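Local coordinates for spore germination protein GerM (Bacillus subtilis subsp. subtilis str. 168, PDB 6GZB), which is of unknown biochemical function but affects both sporulation and germination, and is built from tandem GerMN domains, at residues Val203-Glu208 / Val216-Arg221; Asn235-Gly240 / Thr249-Asp254; Ser294-Leu299 / Ser331-Val336. One frame throughout, in Å; residues are numbered along the deposited sequence.

Contact 1 (Val203-Glu208 / Val216-Arg221)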
loop_
_atom_site.group_PDB
_atom_site.type_symbol
_atom_site.label_atom_id
_atom_site.label_comp_id
_atom_site.label_asym_id
_atom_site.label_seq_id
_atom_site.Cartn_x
_atom_site.Cartn_y
_atom_site.Cartn_z
ATOM N N VAL A 203 -4.231 -5.949 2.765
ATOM C CA VAL A 203 -5.521 -5.863 2.086
ATOM C C VAL A 203 -5.882 -4.383 1.948
ATOM O O VAL A 203 -5.687 -3.597 2.879
ATOM C CB VAL A 203 -6.598 -6.581 2.923
ATOM C CG1 VAL A 203 -7.988 -6.365 2.358
ATOM C CG2 VAL A 203 -6.279 -8.066 3.024
ATOM N N TYR A 204 -6.369 -3.999 0.774
ATOM C CA TYR A 204 -6.714 -2.607 0.505
ATOM C C TYR A 204 -8.190 -2.339 0.753
ATOM O O TYR A 204 -9.060 -3.046 0.245
ATOM C CB TYR A 204 -6.365 -2.225 -0.931
ATOM C CG TYR A 204 -4.899 -1.945 -1.150
ATOM C CD1 TYR A 204 -3.998 -2.973 -1.393
ATOM C CD2 TYR A 204 -4.427 -0.654 -1.157
ATOM C CE1 TYR A 204 -2.660 -2.703 -1.637
ATOM C CE2 TYR A 204 -3.098 -0.373 -1.394
ATOM C CZ TYR A 204 -2.211 -1.403 -1.607
ATOM O OH TYR A 204 -0.883 -1.107 -1.841
ATOM N N TYR A 205 -8.460 -1.318 1.556
ATOM C CA TYR A 205 -9.815 -0.866 1.766
ATOM C C TYR A 205 -9.980 0.531 1.215
ATOM O O TYR A 205 -9.012 1.175 0.820
ATOM C CB TYR A 205 -10.167 -0.898 3.253
ATOM C CG TYR A 205 -10.140 -2.282 3.839
ATOM C CD1 TYR A 205 -11.150 -3.190 3.557
ATOM C CD2 TYR A 205 -9.103 -2.689 4.661
ATOM C CE1 TYR A 205 -11.135 -4.462 4.108
ATOM C CE2 TYR A 205 -9.058 -3.967 5.185
ATOM C CZ TYR A 205 -10.088 -4.839 4.930
ATOM O OH TYR A 205 -10.034 -6.105 5.452
ATOM N N LEU A 206 -11.224 0.993 1.200
ATOM C CA LEU A 206 -11.571 2.252 0.555
ATOM C C LEU A 206 -11.755 3.338 1.604
ATOM O O LEU A 206 -12.205 3.074 2.721
ATOM C CB LEU A 206 -12.851 2.038 -0.252
ATOM C CG LEU A 206 -13.391 3.167 -1.118
ATOM C CD1 LEU A 206 -12.487 3.433 -2.311
ATOM C CD2 LEU A 206 -14.797 2.831 -1.584
ATOM N N ALA A 207 -11.189 4.501 1.332
ATOM C CA ALA A 207 -11.441 5.686 2.143
ATOM C C ALA A 207 -11.835 6.819 1.203
ATOM O O ALA A 207 -11.724 6.691 -0.015
ATOM C CB ALA A 207 -10.207 6.071 2.927
ATOM N N GLU A 208 -12.294 7.929 1.754
ATOM C CA GLU A 208 -12.562 9.080 0.918
ATOM C C GLU A 208 -12.545 10.361 1.706
ATOM O O GLU A 208 -12.774 10.374 2.913
ATOM C CB GLU A 208 -13.888 8.929 0.171
ATOM C CG GLU A 208 -15.112 8.848 1.056
ATOM C CD GLU A 208 -16.362 9.288 0.322
ATOM O OE1 GLU A 208 -16.444 9.047 -0.904
ATOM O OE2 GLU A 208 -17.241 9.906 0.959
ATOM N N VAL A 216 -6.471 2.301 0.808
ATOM C CA VAL A 216 -5.625 2.253 1.983
ATOM C C VAL A 216 -5.247 0.808 2.304
ATOM O O VAL A 216 -6.121 -0.054 2.475
ATOM C CB VAL A 216 -6.363 2.824 3.202
ATOM C CG1 VAL A 216 -5.480 2.748 4.441
ATOM C CG2 VAL A 216 -6.805 4.251 2.926
ATOM N N PRO A 217 -3.945 0.528 2.347
ATOM C CA PRO A 217 -3.477 -0.828 2.614
ATOM C C PRO A 217 -3.416 -1.073 4.116
ATOM O O PRO A 217 -2.971 -0.203 4.861
ATOM C CB PRO A 217 -2.073 -0.825 2.012
ATOM C CG PRO A 217 -1.607 0.577 2.158
ATOM C CD PRO A 217 -2.830 1.458 2.090
ATOM N N VAL A 218 -3.919 -2.220 4.554
ATOM C CA VAL A 218 -3.933 -2.577 5.965
ATOM C C VAL A 218 -3.438 -4.016 6.100
ATOM O O VAL A 218 -3.927 -4.921 5.421
ATOM C CB VAL A 218 -5.360 -2.475 6.540
ATOM C CG1 VAL A 218 -5.419 -3.042 7.938
ATOM C CG2 VAL A 218 -5.835 -1.028 6.535
ATOM N N THR A 219 -2.454 -4.227 6.966
ATOM C CA THR A 219 -1.959 -5.580 7.230
ATOM C C THR A 219 -2.838 -6.283 8.266
ATOM O O THR A 219 -2.919 -5.865 9.415
ATOM C CB THR A 219 -0.516 -5.554 7.739
ATOM O OG1 THR A 219 0.314 -4.876 6.789
ATOM C CG2 THR A 219 -0.001 -6.967 7.935
ATOM N N LYS A 220 -3.521 -7.333 7.832
ATOM C CA LYS A 220 -4.383 -8.111 8.703
ATOM C C LYS A 220 -3.680 -9.398 9.127
ATOM O O LYS A 220 -2.653 -9.772 8.553
ATOM C CB LYS A 220 -5.671 -8.457 7.961
ATOM C CG LYS A 220 -6.359 -7.233 7.380
ATOM C CD LYS A 220 -7.799 -7.531 7.027
ATOM C CE LYS A 220 -8.680 -7.441 8.255
ATOM N NZ LYS A 220 -10.102 -7.209 7.890
ATOM N N ARG A 221 -4.229 -10.060 10.142
ATOM C CA ARG A 221 -3.731 -11.360 10.570
ATOM C C ARG A 221 -4.605 -12.447 9.967
ATOM O O ARG A 221 -5.807 -12.458 10.170
ATOM C CB ARG A 221 -3.750 -11.473 12.098
ATOM C CG ARG A 221 -2.932 -10.433 12.844
ATOM C CD ARG A 221 -1.511 -10.286 12.307
ATOM N NE ARG A 221 -0.713 -11.503 12.425
ATOM C CZ ARG A 221 0.615 -11.544 12.327
ATOM N NH1 ARG A 221 1.305 -10.434 12.107
ATOM N NH2 ARG A 221 1.257 -12.702 12.446
#
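In the antiparallel beta hairpin of strands 198-208 and 213-223, within the second GerMN domain, Val-203 and Val-218 form a hydrogen-bonded pair, Tyr-204 and Pro-217 a non-hydrogen-bonded pair, and Tyr-205 and Val-216 another hydrogen-bonded pair. Val-203 N gives its hydrogen to Val-218 O at 2.9 Å, and Val-218 N returns a bond to Val-203 O. Next along, Tyr-205 N reaches Val-216 O, while Val-216 N binds Tyr-205 O at 2.8 Å in a nearly straight bond (175° at the hydrogen). Proline suits position 217 because the backbone nitrogen of a non-hydrogen-bonded residue faces away from its partner strand, so a missing N-H costs this pairing nothing. Its ring is used instead: Pro-217 CB lies over one face of the Tyr-204 ring, 3.8 Å from the ring centroid and displaced toward CE2 and CZ, a CH-pi contact. The hydroxyl beyond, Tyr-204 OH, is hydrogen-bonded to Glu-301.

Val-203, Tyr-205, Val-216 and Val-218 project from the other face of the hairpin. With CG beside its backbone N (chi1 -63°), the Tyr-205 ring leans across the neighbouring strand, where Val-218 CG2 meets its edge 4.1 Å from Tyr-205 CD2. Val-216 CG2 packs on Ala-207 CB at 3.9 Å, a small methyl against a branched side chain. Farther along, the Lys-220 chain bends at chi3 (82°) and crosses the tyrosine at about a right angle, bringing Lys-220 NZ within 2.7 Å of Tyr-205 OH as donor. Lys-220 NZ also forms a salt bridge with Glu-236 of helix 229-239. The phenol end is thus held by a buried ammonium group whose charge is balanced by a carboxylate, an arrangement that would probably favour the charged lysine.

Contact 2 (Asn235-Gly240 / Thr249-Asp254)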
loop_
_atom_site.group_PDB
_atom_site.type_symbol
_atom_site.label_atom_id
_atom_site.label_comp_id
_atom_site.label_asym_id
_atom_site.label_seq_id
_atom_site.Cartn_x
_atom_site.Cartn_y
_atom_site.Cartn_z
ATOM N N ASN A 235 -11.688 -13.171 1.018
ATOM C CA ASN A 235 -12.570 -13.283 2.185
ATOM C C ASN A 235 -12.467 -12.050 3.080
ATOM O O ASN A 235 -13.479 -11.565 3.594
ATOM C CB ASN A 235 -12.263 -14.550 3.004
ATOM C CG ASN A 235 -12.632 -15.830 2.274
ATOM O OD1 ASN A 235 -13.386 -15.807 1.306
ATOM N ND2 ASN A 235 -12.025 -16.937 2.677
ATOM N N GLU A 236 -11.254 -11.520 3.250
ATOM C CA GLU A 236 -11.079 -10.313 4.070
ATOM C C GLU A 236 -11.712 -9.086 3.411
ATOM O O GLU A 236 -12.221 -8.186 4.094
ATOM C CB GLU A 236 -9.590 -10.035 4.337
ATOM C CG GLU A 236 -8.909 -11.037 5.259
ATOM C CD GLU A 236 -9.590 -11.146 6.616
ATOM O OE1 GLU A 236 -10.093 -10.127 7.110
ATOM O OE2 GLU A 236 -9.679 -12.265 7.154
ATOM N N LEU A 237 -11.638 -9.021 2.089
ATOM C CA LEU A 237 -12.262 -7.911 1.358
ATOM C C LEU A 237 -13.773 -7.934 1.524
ATOM O O LEU A 237 -14.394 -6.895 1.748
ATOM C CB LEU A 237 -11.894 -7.964 -0.117
ATOM C CG LEU A 237 -10.477 -7.469 -0.443
ATOM C CD1 LEU A 237 -10.117 -7.752 -1.890
ATOM C CD2 LEU A 237 -10.359 -5.984 -0.163
ATOM N N ALA A 238 -14.348 -9.136 1.488
ATOM C CA ALA A 238 -15.785 -9.318 1.676
ATOM C C ALA A 238 -16.218 -9.002 3.103
ATOM O O ALA A 238 -17.305 -8.470 3.312
ATOM C CB ALA A 238 -16.180 -10.741 1.319
ATOM N N LYS A 239 -15.385 -9.348 4.084
ATOM C CA LYS A 239 -15.703 -9.047 5.486
ATOM C C LYS A 239 -15.693 -7.555 5.750
ATOM O O LYS A 239 -16.412 -7.073 6.612
ATOM C CB LYS A 239 -14.702 -9.703 6.435
ATOM C CG LYS A 239 -14.827 -11.206 6.564
ATOM C CD LYS A 239 -14.000 -11.695 7.738
ATOM C CE LYS A 239 -13.138 -12.882 7.358
ATOM N NZ LYS A 239 -12.155 -13.194 8.431
ATOM N N GLY A 240 -14.787 -6.843 5.087
ATOM C CA GLY A 240 -14.693 -5.402 5.237
ATOM C C GLY A 240 -13.775 -5.002 6.367
ATOM O O GLY A 240 -13.249 -5.852 7.084
ATOM N N THR A 249 -15.770 -0.745 2.717
ATOM C CA THR A 249 -15.589 -1.771 1.698
ATOM C C THR A 249 -16.775 -1.633 0.765
ATOM O O THR A 249 -17.846 -1.294 1.199
ATOM C CB THR A 249 -15.540 -3.213 2.267
ATOM O OG1 THR A 249 -14.862 -4.079 1.365
ATOM C CG2 THR A 249 -16.880 -3.752 2.456
ATOM N N ASP A 250 -16.573 -1.836 -0.525
ATOM C CA ASP A 250 -17.691 -1.783 -1.417
ATOM C C ASP A 250 -18.140 -3.197 -1.701
ATOM O O ASP A 250 -18.991 -3.402 -2.502
ATOM C CB ASP A 250 -17.389 -1.016 -2.693
ATOM C CG ASP A 250 -18.657 -0.542 -3.418
ATOM O OD1 ASP A 250 -19.608 -0.113 -2.760
ATOM O OD2 ASP A 250 -18.718 -0.591 -4.647
ATOM N N PHE A 251 -17.564 -4.163 -1.014
ATOM C CA PHE A 251 -17.944 -5.565 -1.175
ATOM C C PHE A 251 -19.221 -5.856 -0.413
ATOM O O PHE A 251 -19.406 -5.380 0.699
ATOM C CB PHE A 251 -16.852 -6.497 -0.650
ATOM C CG PHE A 251 -15.702 -6.671 -1.585
ATOM C CD1 PHE A 251 -14.804 -5.638 -1.803
ATOM C CD2 PHE A 251 -15.459 -7.892 -2.163
ATOM C CE1 PHE A 251 -13.717 -5.809 -2.641
ATOM C CE2 PHE A 251 -14.392 -8.062 -3.018
ATOM C CZ PHE A 251 -13.513 -7.024 -3.248
ATOM N N SER A 252 -20.067 -6.702 -0.985
ATOM C CA SER A 252 -21.094 -7.375 -0.210
ATOM C C SER A 252 -20.441 -8.451 0.644
ATOM O O SER A 252 -19.513 -9.121 0.203
ATOM C CB SER A 252 -22.146 -8.005 -1.136
ATOM O OG SER A 252 -22.715 -9.168 -0.551
ATOM N N GLU A 253 -20.968 -8.652 1.846
ATOM C CA GLU A 253 -20.448 -9.681 2.738
ATOM C C GLU A 253 -20.651 -11.087 2.204
ATOM O O GLU A 253 -19.972 -12.019 2.637
ATOM C CB GLU A 253 -21.075 -9.558 4.123
ATOM C CG GLU A 253 -20.708 -8.271 4.837
ATOM C CD GLU A 253 -20.921 -8.358 6.335
ATOM O OE1 GLU A 253 -19.984 -8.009 7.085
ATOM O OE2 GLU A 253 -22.012 -8.800 6.758
ATOM N N ASP A 254 -21.562 -11.249 1.248
ATOM C CA ASP A 254 -21.886 -12.584 0.738
ATOM C C ASP A 254 -20.942 -13.015 -0.372
ATOM O O ASP A 254 -21.023 -14.136 -0.856
ATOM C CB ASP A 254 -23.330 -12.634 0.240
ATOM C CG ASP A 254 -24.333 -12.385 1.345
ATOM O OD1 ASP A 254 -24.106 -12.880 2.470
ATOM O OD2 ASP A 254 -25.332 -11.676 1.098
#
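Leu-237 and Phe-251 meet obliquely where the C-terminal turn of helix 229-239 packs against the irregular segment 249-254. Leu-237 CB stands over the centre of one face of the Phe-251 ring, 3.7 Å from its centroid and only 14° off the ring normal, a well-formed CH-pi contact; Leu-237 CD1 lies on the same side of the ring, out past Phe-251 CZ. A flat aromatic group suits the place because it can slide under the leucine while Phe-251 CB rests on Ala-238 CA at 3.8 Å, an approach that the small alanine leaves unobstructed. Beyond the ring, Val-291 and Ile-295 of helix 289-299 also touch Phe-251.

The polar part of the contact lies at the helix end. Pro-241, four residues beyond Leu-237, has no N-H to continue the helical bonding, and Leu-237 O is instead met by Thr-249 OG1 at 2.9 Å. That hydroxyl reaches it because OG1 lies opposite the backbone N of Thr-249 (chi1 -157°). Gly-240 leaves the helix with positive phi, a conformation suited to glycine, and lets Thr-249 CB approach Gly-240 CA to 3.8 Å. Farther on, Ser-252 OG accepts from Asp-254 N in an ST turn. Within this turn, Glu-253 CA points its hydrogen at Ala-238 O, a CA-H...O contact of 3.4 Å.

Contact 3 (Ser294-Leu299 / Ser331-Val336)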
loop_
_atom_site.group_PDB
_atom_site.type_symbol
_atom_site.label_atom_id
_atom_site.label_comp_id
_atom_site.label_asym_id
_atom_site.label_seq_id
_atom_site.Cartn_x
_atom_site.Cartn_y
_atom_site.Cartn_z
ATOM N N SER A 294 -9.720 -2.687 -5.495
ATOM C CA SER A 294 -9.371 -3.311 -4.228
ATOM C C SER A 294 -8.804 -4.706 -4.448
ATOM O O SER A 294 -7.767 -5.058 -3.890
ATOM C CB SER A 294 -10.603 -3.391 -3.321
ATOM O OG SER A 294 -10.831 -2.145 -2.720
ATOM N N ILE A 295 -9.482 -5.494 -5.276
ATOM C CA ILE A 295 -9.009 -6.825 -5.610
ATOM C C ILE A 295 -7.617 -6.791 -6.220
ATOM O O ILE A 295 -6.715 -7.518 -5.800
ATOM C CB ILE A 295 -9.959 -7.521 -6.593
ATOM C CG1 ILE A 295 -11.261 -7.889 -5.884
ATOM C CG2 ILE A 295 -9.289 -8.752 -7.177
ATOM C CD1 ILE A 295 -12.365 -8.320 -6.827
ATOM N N VAL A 296 -7.443 -5.940 -7.219
ATOM C CA VAL A 296 -6.221 -5.927 -7.990
ATOM C C VAL A 296 -5.052 -5.381 -7.186
ATOM O O VAL A 296 -3.952 -5.937 -7.230
ATOM C CB VAL A 296 -6.395 -5.107 -9.287
ATOM C CG1 VAL A 296 -5.065 -4.946 -10.007
ATOM C CG2 VAL A 296 -7.404 -5.789 -10.187
ATOM N N LEU A 297 -5.277 -4.294 -6.457
ATOM C CA LEU A 297 -4.225 -3.742 -5.597
ATOM C C LEU A 297 -3.808 -4.759 -4.533
ATOM O O LEU A 297 -2.635 -4.862 -4.188
ATOM C CB LEU A 297 -4.682 -2.443 -4.917
ATOM C CG LEU A 297 -4.784 -1.221 -5.834
ATOM C CD1 LEU A 297 -5.477 -0.082 -5.113
ATOM C CD2 LEU A 297 -3.412 -0.776 -6.321
ATOM N N THR A 298 -4.780 -5.490 -4.004
ATOM C CA THR A 298 -4.530 -6.414 -2.901
ATOM C C THR A 298 -3.744 -7.627 -3.404
ATOM O O THR A 298 -2.697 -7.975 -2.869
ATOM C CB THR A 298 -5.851 -6.866 -2.262
ATOM O OG1 THR A 298 -6.491 -5.744 -1.627
ATOM C CG2 THR A 298 -5.612 -7.961 -1.244
ATOM N N LEU A 299 -4.211 -8.210 -4.495
ATOM C CA LEU A 299 -3.600 -9.425 -5.023
ATOM C C LEU A 299 -2.209 -9.178 -5.601
ATOM O O LEU A 299 -1.293 -9.981 -5.384
ATOM C CB LEU A 299 -4.509 -10.060 -6.071
ATOM C CG LEU A 299 -5.386 -11.209 -5.565
ATOM C CD1 LEU A 299 -5.749 -11.054 -4.104
ATOM C CD2 LEU A 299 -6.635 -11.391 -6.406
ATOM N N SER A 331 -4.298 -5.559 -14.689
ATOM C CA SER A 331 -3.043 -5.407 -13.987
ATOM C C SER A 331 -3.115 -4.214 -13.036
ATOM O O SER A 331 -4.090 -3.472 -13.014
ATOM C CB SER A 331 -1.892 -5.255 -14.980
ATOM O OG SER A 331 -2.109 -4.141 -15.822
ATOM N N ARG A 332 -2.115 -4.108 -12.180
ATOM C CA ARG A 332 -2.079 -3.077 -11.160
ATOM C C ARG A 332 -2.112 -1.698 -11.815
ATOM O O ARG A 332 -1.395 -1.452 -12.780
ATOM C CB ARG A 332 -0.800 -3.257 -10.354
ATOM C CG ARG A 332 -0.647 -2.345 -9.161
ATOM C CD ARG A 332 0.621 -2.724 -8.406
ATOM N NE ARG A 332 0.853 -1.875 -7.246
ATOM C CZ ARG A 332 0.454 -2.168 -6.015
ATOM N NH1 ARG A 332 0.706 -1.329 -5.022
ATOM N NH2 ARG A 332 -0.200 -3.293 -5.775
ATOM N N PRO A 333 -2.949 -0.793 -11.298
ATOM C CA PRO A 333 -2.999 0.578 -11.812
ATOM C C PRO A 333 -1.609 1.200 -11.922
ATOM O O PRO A 333 -0.748 0.955 -11.072
ATOM C CB PRO A 333 -3.825 1.316 -10.759
ATOM C CG PRO A 333 -4.693 0.271 -10.154
ATOM C CD PRO A 333 -3.935 -1.025 -10.228
ATOM N N SER A 334 -1.385 1.970 -12.984
ATOM C CA SER A 334 -0.087 2.612 -13.204
ATOM C C SER A 334 0.140 3.719 -12.178
ATOM O O SER A 334 1.258 3.937 -11.732
ATOM C CB SER A 334 0.008 3.181 -14.626
ATOM O OG SER A 334 -1.260 3.198 -15.256
ATOM N N GLN A 335 -0.934 4.402 -11.805
ATOM C CA GLN A 335 -0.885 5.400 -10.747
ATOM C C GLN A 335 -1.833 5.000 -9.630
ATOM O O GLN A 335 -3.048 5.012 -9.807
ATOM C CB GLN A 335 -1.282 6.775 -11.301
ATOM C CG GLN A 335 -0.316 7.293 -12.352
ATOM C CD GLN A 335 -0.691 8.659 -12.885
ATOM O OE1 GLN A 335 -1.489 9.385 -12.289
ATOM N NE2 GLN A 335 -0.105 9.021 -14.013
ATOM N N VAL A 336 -1.274 4.647 -8.478
ATOM C CA VAL A 336 -2.077 4.337 -7.297
ATOM C C VAL A 336 -2.472 5.628 -6.574
ATOM O O VAL A 336 -1.611 6.378 -6.130
ATOM C CB VAL A 336 -1.293 3.434 -6.327
ATOM C CG1 VAL A 336 -2.122 3.131 -5.083
ATOM C CG2 VAL A 336 -0.870 2.152 -7.028
#
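Leu-297 and Pro-333 belong to the close-packed part of this contact, with Leu-297 CD2 serving as the shared methyl. It lies 3.9 Å from Pro-333 CD and equally near Val-336 CG2, the leucine and valine side chains lying alongside and pointing opposite ways. The same methyl stands over the centre of one face of the Arg-332 guanidinium, 4.1 Å above the plane, so a flat cationic group and two apolar side chains surround one branch of the leucine. Buried Val-296 packs beside it: Val-296 CG1 is 3.5 Å from Ser-331 O and 3.7 Å from Arg-332 CA, so this methyl rests largely against backbone. Arginine suits its place because its long chain spans the distance from the 331-336 backbone across the helix flank to the carbonyl of Leu-297: CG lies opposite the backbone N (chi1 -175°) and the chain stays extended as far as NE. The tip finds Leu-297 O through Arg-332 NH2 at 3.3 Å, a weak hydrogen bond bent to 126° at the hydrogen. Stronger partners lie just past the helix, where Glu-301 forms a salt bridge with Arg-332 NH1 and Thr-300 OG1 is hydrogen-bonded to NH2.

Helix 289-299 belongs to the alpha/beta fold of the second GerMN domain: Ile-295 and Leu-299 pack on strand 267-272 of its mixed sheet, whereas Val-296 and Leu-297 meet the chain leaving the edge strand 330-331. That chain then runs to the first domain, where Val-336 O is hydrogen-bonded to Thr-69 and the Val-336 side chain touches Glu-55.

Toward solvent the packing thins. Exposed Ser-331 has its CB directed away from the helix, and a small polar residue suits such a place; partly exposed Pro-333 brings its CD only to 4.1 Å from Val-296 CG1.

The three contacts follow one another along the chain and meet around the two helices of the second GerMN domain. The centre of contact 1 lies about 12 Å from those of contacts 2 and 3, which are themselves about 17 Å apart. Contact 1 joins contact 2 by apolar packing as well as by charge, with Val-203 CG1 3.5 Å from Leu-237 CD2. It joins contact 3 through a probable hydrogen bond between Tyr-204 N and Thr-298 OG1 (3.0 Å), and Glu-301 OE1 is a partner common to Tyr-204 OH and Arg-332 NH1. Contacts 2 and 3 meet where Phe-251 CZ packs against Ile-295 CG1 at 3.6 Å.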